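Local coordinates for protein aldehyde reductase YahK (PDB 1UUF) that catalyses the NADPH-dependent reduction of a wide range of aldehydes to the corresponding primary alcohols, and binds two zinc ions per subunit, at residues G282-V287 with R307-S312. Numbering follows the deposited sequence.
Sequences GTMTLV and RAIAGS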
ATOM      1  N   GLY A 282       2.278  -1.490  -8.692  1.00 10.92           N
ATOM      2  CA  GLY A 282       3.371  -0.649  -8.232  1.00 10.20           C
ATOM      3  C   GLY A 282       3.090  -0.064  -6.860  1.00 10.56           C
ATOM      4  O   GLY A 282       1.942   0.006  -6.431  1.00  9.93           O
ATOM      5  N   THR A 283       4.138   0.378  -6.174  1.00  9.52           N
ATOM      6  CA  THR A 283       3.976   0.942  -4.843  1.00  9.70           C
ATOM      7  C   THR A 283       4.770   2.222  -4.658  1.00 10.50           C
ATOM      8  O   THR A 283       5.856   2.363  -5.212  1.00 10.42           O
ATOM      9  CB  THR A 283       4.475  -0.047  -3.767  1.00 11.53           C
ATOM     10  OG1 THR A 283       3.675  -1.233  -3.789  1.00 13.55           O
ATOM     11  CG2 THR A 283       4.416   0.588  -2.375  1.00 11.70           C
ATOM     12  N   MET A 284       4.211   3.160  -3.898  1.00  9.70           N
ATOM     13  CA  MET A 284       4.941   4.381  -3.564  1.00  9.23           C
ATOM     14  C   MET A 284       5.059   4.303  -2.056  1.00 10.00           C
ATOM     15  O   MET A 284       4.053   4.183  -1.354  1.00  9.74           O
ATOM     16  CB  MET A 284       4.195   5.662  -3.940  1.00 10.27           C
ATOM     17  CG  MET A 284       4.863   6.899  -3.318  1.00 10.34           C
ATOM     18  SD  MET A 284       4.315   8.475  -3.996  1.00 12.60           S
ATOM     19  CE  MET A 284       2.569   8.414  -3.588  1.00 13.42           C
ATOM     20  N   THR A 285       6.287   4.341  -1.557  1.00  8.83           N
ATOM     21  CA  THR A 285       6.510   4.256  -0.121  1.00  9.35           C
ATOM     22  C   THR A 285       7.005   5.584   0.410  1.00  8.97           C
ATOM     23  O   THR A 285       7.918   6.182  -0.156  1.00  9.45           O
ATOM     24  CB  THR A 285       7.537   3.162   0.202  1.00  8.90           C
ATOM     25  OG1 THR A 285       7.009   1.896  -0.210  1.00  8.87           O
ATOM     26  CG2 THR A 285       7.845   3.118   1.700  1.00 10.92           C
ATOM     27  N   LEU A 286       6.392   6.038   1.498  1.00  9.63           N
ATOM     28  CA  LEU A 286       6.752   7.305   2.116  1.00  9.59           C
ATOM     29  C   LEU A 286       7.721   7.064   3.275  1.00 10.40           C
ATOM     30  O   LEU A 286       7.520   6.151   4.073  1.00 10.14           O
ATOM     31  CB  LEU A 286       5.493   7.996   2.650  1.00 12.38           C
ATOM     32  CG  LEU A 286       4.253   7.968   1.750  1.00 16.90           C
ATOM     33  CD1 LEU A 286       3.082   8.614   2.475  1.00 19.23           C
ATOM     34  CD2 LEU A 286       4.542   8.681   0.449  1.00 18.19           C
ATOM     35  N   VAL A 287       8.773   7.876   3.364  1.00 10.44           N
ATOM     36  CA  VAL A 287       9.735   7.739   4.457  1.00 10.74           C
ATOM     37  C   VAL A 287      10.041   9.072   5.133  1.00 13.46           C
ATOM     38  O   VAL A 287      10.729   9.110   6.155  1.00 13.54           O
ATOM     39  CB  VAL A 287      11.071   7.105   3.987  1.00 10.57           C
ATOM     40  CG1 VAL A 287      10.828   5.694   3.505  1.00 10.10           C
ATOM     41  CG2 VAL A 287      11.697   7.951   2.885  1.00 11.95           C
ATOM     42  N   ARG A 307      -2.580  -0.587  -7.137  1.00  8.15           N
ATOM     43  CA  ARG A 307      -1.392   0.101  -6.650  1.00  8.38           C
ATOM     44  C   ARG A 307      -1.501   0.217  -5.144  1.00  8.67           C
ATOM     45  O   ARG A 307      -2.565  -0.015  -4.572  1.00  9.88           O
ATOM     46  CB  ARG A 307      -1.314   1.499  -7.242  1.00  8.11           C
ATOM     47  CG  ARG A 307      -1.069   1.547  -8.731  1.00  8.93           C
ATOM     48  CD  ARG A 307      -1.615   2.850  -9.270  1.00 11.05           C
ATOM     49  NE  ARG A 307      -1.187   3.136 -10.633  1.00 10.15           N
ATOM     50  CZ  ARG A 307      -1.876   3.897 -11.475  1.00 12.08           C
ATOM     51  NH1 ARG A 307      -3.028   4.432 -11.091  1.00 13.68           N
ATOM     52  NH2 ARG A 307      -1.407   4.137 -12.691  1.00 12.32           N
ATOM     53  N   ALA A 308      -0.400   0.585  -4.501  1.00  8.59           N
ATOM     54  CA  ALA A 308      -0.405   0.727  -3.058  1.00  8.36           C
ATOM     55  C   ALA A 308       0.472   1.876  -2.589  1.00  9.81           C
ATOM     56  O   ALA A 308       1.415   2.285  -3.278  1.00  8.28           O
ATOM     57  CB  ALA A 308       0.072  -0.572  -2.412  1.00 10.70           C
ATOM     58  N   ILE A 309       0.132   2.402  -1.418  1.00  8.48           N
ATOM     59  CA  ILE A 309       0.917   3.447  -0.783  1.00 10.37           C
ATOM     60  C   ILE A 309       1.345   2.790   0.521  1.00  9.84           C
ATOM     61  O   ILE A 309       0.518   2.245   1.247  1.00 10.62           O
ATOM     62  CB  ILE A 309       0.078   4.703  -0.477  1.00 11.89           C
ATOM     63  CG1 ILE A 309      -0.504   5.268  -1.774  1.00 15.14           C
ATOM     64  CG2 ILE A 309       0.944   5.746   0.224  1.00 12.33           C
ATOM     65  CD1 ILE A 309       0.527   5.583  -2.833  1.00 20.22           C
ATOM     66  N   ALA A 310       2.639   2.821   0.806  1.00  9.01           N
ATOM     67  CA  ALA A 310       3.148   2.200   2.015  1.00  8.10           C
ATOM     68  C   ALA A 310       4.069   3.151   2.756  1.00  8.15           C
ATOM     69  O   ALA A 310       4.339   4.261   2.303  1.00  8.55           O
ATOM     70  CB  ALA A 310       3.901   0.919   1.662  1.00  9.65           C
ATOM     71  N   GLY A 311       4.529   2.706   3.916  1.00  8.21           N
ATOM     72  CA  GLY A 311       5.441   3.507   4.704  1.00  8.94           C
ATOM     73  C   GLY A 311       6.594   2.619   5.119  1.00  7.88           C
ATOM     74  O   GLY A 311       6.515   1.398   5.007  1.00  8.54           O
ATOM     75  N   SER A 312       7.675   3.227   5.587  1.00  8.05           N
ATOM     76  CA  SER A 312       8.833   2.465   6.029  1.00  9.91           C
ATOM     77  C   SER A 312       9.690   3.367   6.901  1.00  9.03           C
ATOM     78  O   SER A 312       9.732   4.573   6.683  1.00 10.56           O
ATOM     79  CB  SER A 312       9.648   1.989   4.820  1.00 12.09           C
ATOM     80  OG  SER A 312      10.806   1.270   5.224  1.00 12.02           O
TER
HETATM   81  O   HOH W   1      10.743   6.963   7.744  1.00 12.95           O
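M284 and A310 meet through the backbone in the outermost pairing, within this chain, of the six-stranded parallel sheet of the Rossmann-type, probably nucleotide-binding, domain. Five hydrogen bonds zigzag between the strands: the carbonyls of G282, M284 and L286 accept from the amides of A308, A310 and S312, those of A308 and A310 from M284 and L286. The bond from S312 N to L286 O, where the strands end, stretches to 3.3 Å and is more bent. There a water donates to both V287 O and S312 O.

Side-chain contacts divide between the faces. On one, I309 CD1 lies 3.6 Å from M284 CE, the methionine chain bending at chi3 (61°) alongside the isoleucine. On the other, the hydroxyls of T283 and T285 make van der Waals contact with the methyls of A308 and A310; T285 OG1, 3.8 Å from A310 CB, is buried without a hydrogen-bonding partner. Beyond the strand end, T285 CG2, anti to the backbone N, rests 3.8 Å from S312 CB.

Strand 258-263 flanks 282-286, helix 271-275 covers M284 and I309, and W190 packs on T283, T285 and A310. Strand 308-311 pairs antiparallel with a strand of the second subunit, continuing the sheet across the dimer.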